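MGS-M4 (PDB 4Q3M) is an aldo-keto reductase of unknown substrate from a deep-sea metagenome that probably reduces carbonyl compounds with a nicotinamide cofactor. Local coordinates at residues H141-L146 / H171-K176; E182-L187 / K264-F269. One frame throughout, in Å; residues are numbered along the deposited sequence.

Contact 1. Residues H141-L146 / H171-K176; sequences HHLMYL and HDYCKK
L143 and C174 mark the closest backbone approach of two helical segments, their CA atoms 8.4 Å apart, while the axes run nearly parallel at 11° and 11.3 Å from each other. That gap is wide, and Y173 reaches across most of it. Its CG stands anti to the backbone N (chi1 173°), which carries the ring straight out from its own helix toward the segment H141-L146. L143 comes back the other way, so leucine and tyrosine lie alongside each other, pointing oppositely. The leucine meets the ring at the rim, near its plane: L143 CB lies 3.5 Å from Y173 CE2, and L143 CD1 runs on along the same edge until it rests 3.8 Å from C174 SG. M144 handles the far end of the tyrosine. Its chain runs square to Y173, with M144 CG 3.8 Å from Y173 CZ and close to the hydroxyl as well. The backbone N of M144 also comes near Y173 OH, but at an angle too poor for a hydrogen bond, so the contact is essentially apolar. Cut back to an alanine, Y173 would probably leave L143 CB and M144 CG without their main partner here and a gap between the helices, with little beyond the L143 to C174 touch remaining. Farther out, M144 packs on M144 of the second subunit, so the same residue serves both this contact and the dimer. As successive outer helices of a TIM barrel, the two pack side by side and rest inward on its strands: L143 and C174 both reach N157 of strand 156-160, the strand that links these helices in the chain, while L143 also lies on V135 of strand 133-136.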
# COMPACT_ATOMS: atom_id res chain seq x y z
N HIS A 141 -6.73 -2.44 -8.79
CA HIS A 141 -8.02 -1.87 -9.17
C HIS A 141 -7.86 -0.67 -10.10
O HIS A 141 -8.77 -0.35 -10.86
CB HIS A 141 -8.84 -1.49 -7.94
CG HIS A 141 -8.14 -0.55 -7.00
ND1 HIS A 141 -7.14 -0.96 -6.15
CD2 HIS A 141 -8.32 0.77 -6.77
CE1 HIS A 141 -6.72 0.08 -5.44
NE2 HIS A 141 -7.42 1.14 -5.80
N HIS A 142 -6.70 -0.02 -10.04
CA HIS A 142 -6.39 1.05 -10.98
C HIS A 142 -6.17 0.47 -12.37
O HIS A 142 -6.61 1.04 -13.37
CB HIS A 142 -5.16 1.83 -10.52
CG HIS A 142 -5.28 2.41 -9.15
ND1 HIS A 142 -4.20 2.56 -8.31
CD2 HIS A 142 -6.36 2.87 -8.47
CE1 HIS A 142 -4.61 3.10 -7.17
NE2 HIS A 142 -5.91 3.29 -7.24
N LEU A 143 -5.47 -0.66 -12.42
CA LEU A 143 -5.20 -1.33 -13.68
C LEU A 143 -6.47 -1.91 -14.29
O LEU A 143 -6.65 -1.86 -15.51
CB LEU A 143 -4.15 -2.43 -13.48
CG LEU A 143 -2.76 -1.97 -13.04
CD1 LEU A 143 -1.85 -3.16 -12.79
CD2 LEU A 143 -2.16 -1.04 -14.08
N MET A 144 -7.34 -2.46 -13.45
CA MET A 144 -8.60 -3.03 -13.90
C MET A 144 -9.44 -2.00 -14.65
O MET A 144 -10.12 -2.32 -15.62
CB MET A 144 -9.41 -3.59 -12.72
CG MET A 144 -8.74 -4.77 -12.01
SD MET A 144 -9.87 -5.73 -10.98
CE MET A 144 -10.35 -4.52 -9.76
N TYR A 145 -9.38 -0.75 -14.18
CA TYR A 145 -10.12 0.33 -14.81
C TYR A 145 -9.57 0.65 -16.19
O TYR A 145 -10.33 0.89 -17.13
CB TYR A 145 -10.09 1.58 -13.92
CG TYR A 145 -10.93 2.72 -14.44
CD1 TYR A 145 -12.30 2.77 -14.20
CD2 TYR A 145 -10.36 3.76 -15.17
CE1 TYR A 145 -13.07 3.81 -14.68
CE2 TYR A 145 -11.13 4.80 -15.64
CZ TYR A 145 -12.48 4.82 -15.40
OH TYR A 145 -13.25 5.87 -15.87
N LEU A 146 -8.27 0.74 -16.29
CA LEU A 146 -7.61 0.94 -17.54
C LEU A 146 -7.77 -0.23 -18.55
O LEU A 146 -7.99 -0.01 -19.71
CB LEU A 146 -6.16 1.27 -17.27
CG LEU A 146 -5.61 2.61 -17.69
CD1 LEU A 146 -6.56 3.74 -17.38
CD2 LEU A 146 -4.31 2.86 -17.00
N HIS A 171 2.47 -8.61 -9.53
CA HIS A 171 3.23 -9.15 -10.64
C HIS A 171 2.42 -10.17 -11.42
O HIS A 171 2.36 -10.13 -12.65
CB HIS A 171 4.53 -9.78 -10.14
CG HIS A 171 5.46 -10.20 -11.24
ND1 HIS A 171 6.44 -11.16 -11.06
CD2 HIS A 171 5.57 -9.79 -12.52
CE1 HIS A 171 7.10 -11.32 -12.19
NE2 HIS A 171 6.60 -10.51 -13.09
N ASP A 172 1.79 -11.09 -10.70
CA ASP A 172 0.96 -12.12 -11.32
C ASP A 172 -0.21 -11.51 -12.07
O ASP A 172 -0.54 -11.94 -13.18
CB ASP A 172 0.45 -13.11 -10.28
CG ASP A 172 1.52 -14.09 -9.84
OD1 ASP A 172 2.53 -14.24 -10.56
OD2 ASP A 172 1.35 -14.72 -8.77
N TYR A 173 -0.84 -10.50 -11.48
CA TYR A 173 -1.96 -9.81 -12.12
C TYR A 173 -1.52 -9.19 -13.44
O TYR A 173 -2.19 -9.35 -14.46
CB TYR A 173 -2.55 -8.74 -11.21
CG TYR A 173 -3.59 -7.89 -11.92
CD1 TYR A 173 -4.91 -8.33 -12.03
CD2 TYR A 173 -3.26 -6.67 -12.49
CE1 TYR A 173 -5.86 -7.57 -12.69
CE2 TYR A 173 -4.20 -5.91 -13.15
CZ TYR A 173 -5.50 -6.36 -13.24
OH TYR A 173 -6.43 -5.60 -13.90
N CYS A 174 -0.41 -8.47 -13.41
CA CYS A 174 0.11 -7.81 -14.60
C CYS A 174 0.43 -8.82 -15.70
O CYS A 174 0.08 -8.61 -16.87
CB CYS A 174 1.36 -7.00 -14.26
SG CYS A 174 1.06 -5.55 -13.22
N LYS A 175 1.07 -9.92 -15.33
CA LYS A 175 1.43 -10.96 -16.29
C LYS A 175 0.19 -11.60 -16.91
O LYS A 175 0.20 -11.95 -18.09
CB LYS A 175 2.29 -12.04 -15.62
CG LYS A 175 3.74 -11.64 -15.44
CD LYS A 175 4.60 -12.84 -15.06
CE LYS A 175 4.22 -13.38 -13.69
NZ LYS A 175 4.98 -14.62 -13.35
N LYS A 176 -0.88 -11.73 -16.13
CA LYS A 176 -2.13 -12.27 -16.64
C LYS A 176 -2.79 -11.31 -17.62
O LYS A 176 -3.51 -11.72 -18.52
CB LYS A 176 -3.09 -12.59 -15.49
CG LYS A 176 -2.69 -13.78 -14.64
CD LYS A 176 -3.72 -14.07 -13.56
CE LYS A 176 -3.32 -15.27 -12.71
NZ LYS A 176 -4.33 -15.58 -11.67

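Contact 2. Residues E182-L187 / K264-F269; sequences EAYAPL and KIFTEF. With SO4 (sulfate ion), chain G.
With chi1 at 77°, Y184 tucks CG in between its backbone N and carbonyl carbon and swings its ring end toward segment K264-F269; F266, CG opposite its carbonyl carbon (chi1 -66°), sends its ring back to meet it above the end of strand 180-184. The tyrosine offers an edge, with Y184 CE1 over one face of the phenylalanine and 3.7 Å from F266 CD2. With planes at 59° and centroids 5.4 Å apart, the pair is neither a stack nor a T-shape. Over the other face of F266 sits I265 CG2, its own neighbour. A185 completes the fit at the rim: the backbone there turns into the left-handed region with positive phi, its methyl points toward F266, and A185 CB comes within 3.5 Å of F266 CE2. This is the C-terminal mouth of the TIM barrel, where aldo-keto reductases hold their cofactor and bind substrate. The tyrosine ending this strand is, in relatives, the one on which the nicotinamide stacks, and Y184 probably does the same. Its hydroxyl is hydrogen-bonded to N137, which holds the far end of the side chain in place. The segment K264-F269 is pinned by E160, whose carboxylate takes the K264 ammonium in a salt bridge and the backbone N-H groups of I265 and F266. Just beyond A185 the chain grips a sulfate: L187 N donates to its O4 at 2.8 Å, in a bent bond, and P186 CD lies 3.2 Å from sulfate O3. Backbone N-H groups of S189 and K230 bind the same ion. Though it probably came from the crystallisation liquor, the sulfate sits where a phosphate group of the dinucleotide would be expected in this family.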
# COMPACT_ATOMS: atom_id res chain seq x y z
N GLU A 182 7.59 -3.09 -14.07
CA GLU A 182 8.90 -2.48 -13.99
C GLU A 182 9.20 -2.08 -12.55
O GLU A 182 8.34 -1.52 -11.87
CB GLU A 182 8.99 -1.26 -14.92
CG GLU A 182 10.38 -0.67 -15.05
CD GLU A 182 10.42 0.51 -16.00
OE1 GLU A 182 9.35 1.12 -16.24
OE2 GLU A 182 11.51 0.84 -16.50
N ALA A 183 10.40 -2.39 -12.09
CA ALA A 183 10.76 -2.15 -10.70
C ALA A 183 11.63 -0.91 -10.53
O ALA A 183 12.74 -0.86 -11.05
CB ALA A 183 11.47 -3.37 -10.13
N TYR A 184 11.12 0.08 -9.81
CA TYR A 184 11.96 1.19 -9.38
C TYR A 184 12.28 0.99 -7.91
O TYR A 184 11.66 0.17 -7.23
CB TYR A 184 11.30 2.55 -9.64
CG TYR A 184 10.21 2.99 -8.67
CD1 TYR A 184 10.52 3.55 -7.44
CD2 TYR A 184 8.87 2.88 -9.02
CE1 TYR A 184 9.53 3.96 -6.57
CE2 TYR A 184 7.87 3.29 -8.15
CZ TYR A 184 8.21 3.83 -6.93
OH TYR A 184 7.22 4.24 -6.06
N ALA A 185 13.26 1.74 -7.42
CA ALA A 185 13.87 1.50 -6.11
C ALA A 185 14.24 0.03 -5.90
O ALA A 185 13.86 -0.57 -4.89
CB ALA A 185 12.93 1.97 -5.00
N PRO A 186 15.00 -0.56 -6.84
CA PRO A 186 15.33 -1.98 -6.67
C PRO A 186 16.36 -2.20 -5.57
O PRO A 186 16.50 -3.32 -5.07
CB PRO A 186 15.90 -2.36 -8.04
CG PRO A 186 16.52 -1.11 -8.54
CD PRO A 186 15.65 0.01 -8.03
N LEU A 187 17.08 -1.15 -5.20
CA LEU A 187 18.05 -1.21 -4.11
C LEU A 187 17.47 -0.57 -2.86
O LEU A 187 18.21 -0.12 -1.98
CB LEU A 187 19.36 -0.53 -4.51
CG LEU A 187 20.07 -1.10 -5.74
CD1 LEU A 187 21.45 -0.48 -5.90
CD2 LEU A 187 20.15 -2.61 -5.67
N LYS A 264 6.29 -1.42 2.59
CA LYS A 264 6.36 -0.51 1.45
C LYS A 264 7.01 0.81 1.84
O LYS A 264 6.63 1.42 2.84
CB LYS A 264 4.97 -0.27 0.86
CG LYS A 264 4.95 0.63 -0.36
CD LYS A 264 3.65 0.49 -1.13
CE LYS A 264 3.60 1.46 -2.30
NZ LYS A 264 4.80 1.34 -3.17
N ILE A 265 7.99 1.24 1.06
CA ILE A 265 8.75 2.44 1.38
C ILE A 265 8.02 3.71 0.94
O ILE A 265 7.89 4.66 1.72
CB ILE A 265 10.14 2.42 0.71
CG1 ILE A 265 10.93 1.19 1.17
CG2 ILE A 265 10.91 3.70 1.03
CD1 ILE A 265 12.29 1.07 0.53
N PHE A 266 7.54 3.73 -0.30
CA PHE A 266 6.97 4.94 -0.87
C PHE A 266 5.46 5.06 -0.67
O PHE A 266 4.81 4.13 -0.19
CB PHE A 266 7.32 5.02 -2.36
CG PHE A 266 8.79 5.19 -2.62
CD1 PHE A 266 9.38 6.44 -2.57
CD2 PHE A 266 9.58 4.09 -2.90
CE1 PHE A 266 10.74 6.59 -2.80
CE2 PHE A 266 10.94 4.23 -3.13
CZ PHE A 266 11.52 5.48 -3.08
N THR A 267 4.93 6.21 -1.06
CA THR A 267 3.53 6.58 -0.83
C THR A 267 2.54 5.49 -1.25
O THR A 267 2.66 4.91 -2.33
CB THR A 267 3.17 7.87 -1.59
OG1 THR A 267 4.16 8.87 -1.31
CG2 THR A 267 1.80 8.39 -1.17
N GLU A 268 1.56 5.23 -0.38
CA GLU A 268 0.52 4.25 -0.66
C GLU A 268 -0.26 4.67 -1.90
O GLU A 268 -0.52 5.86 -2.11
CB GLU A 268 -0.41 4.10 0.55
CG GLU A 268 -1.15 2.77 0.63
CD GLU A 268 -2.35 2.71 -0.30
OE1 GLU A 268 -3.01 3.75 -0.48
OE2 GLU A 268 -2.62 1.61 -0.84
N PHE A 269 -0.64 3.68 -2.71
CA PHE A 269 -1.23 3.91 -4.03
C PHE A 269 -2.40 4.90 -4.04
O PHE A 269 -2.56 5.67 -4.98
CB PHE A 269 -1.70 2.58 -4.63
CG PHE A 269 -0.61 1.56 -4.78
CD1 PHE A 269 0.15 1.50 -5.94
CD2 PHE A 269 -0.36 0.64 -3.77
CE1 PHE A 269 1.15 0.56 -6.08
CE2 PHE A 269 0.64 -0.30 -3.91
CZ PHE A 269 1.40 -0.35 -5.07
S SO4 G . 17.54 2.58 -6.06
O1 SO4 G . 18.55 3.41 -5.40
O2 SO4 G . 16.52 3.44 -6.65
O3 SO4 G . 18.18 1.79 -7.11
O4 SO4 G . 16.93 1.69 -5.08

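Overall arrangement
Contact 1 comes first along the chain. It closes a loop of 24 residues that leaves helix 140-149, dives through strand 156-160 and returns on helix 168-176, tying two neighbouring outer helices of the barrel. Strand 180-184 then follows directly and opens contact 2, whose much longer loop of 76 residues holds the last barrel strand and the helices up to 250-257 before the C-terminal tail comes back over the mouth. The two are therefore in series, neither nested nor crossed. Their centres lie about 17 Å apart, yet H142 packs on F269 and bonds to D270, so the tail also reaches helix 140-149. Both contacts touch the second subunit.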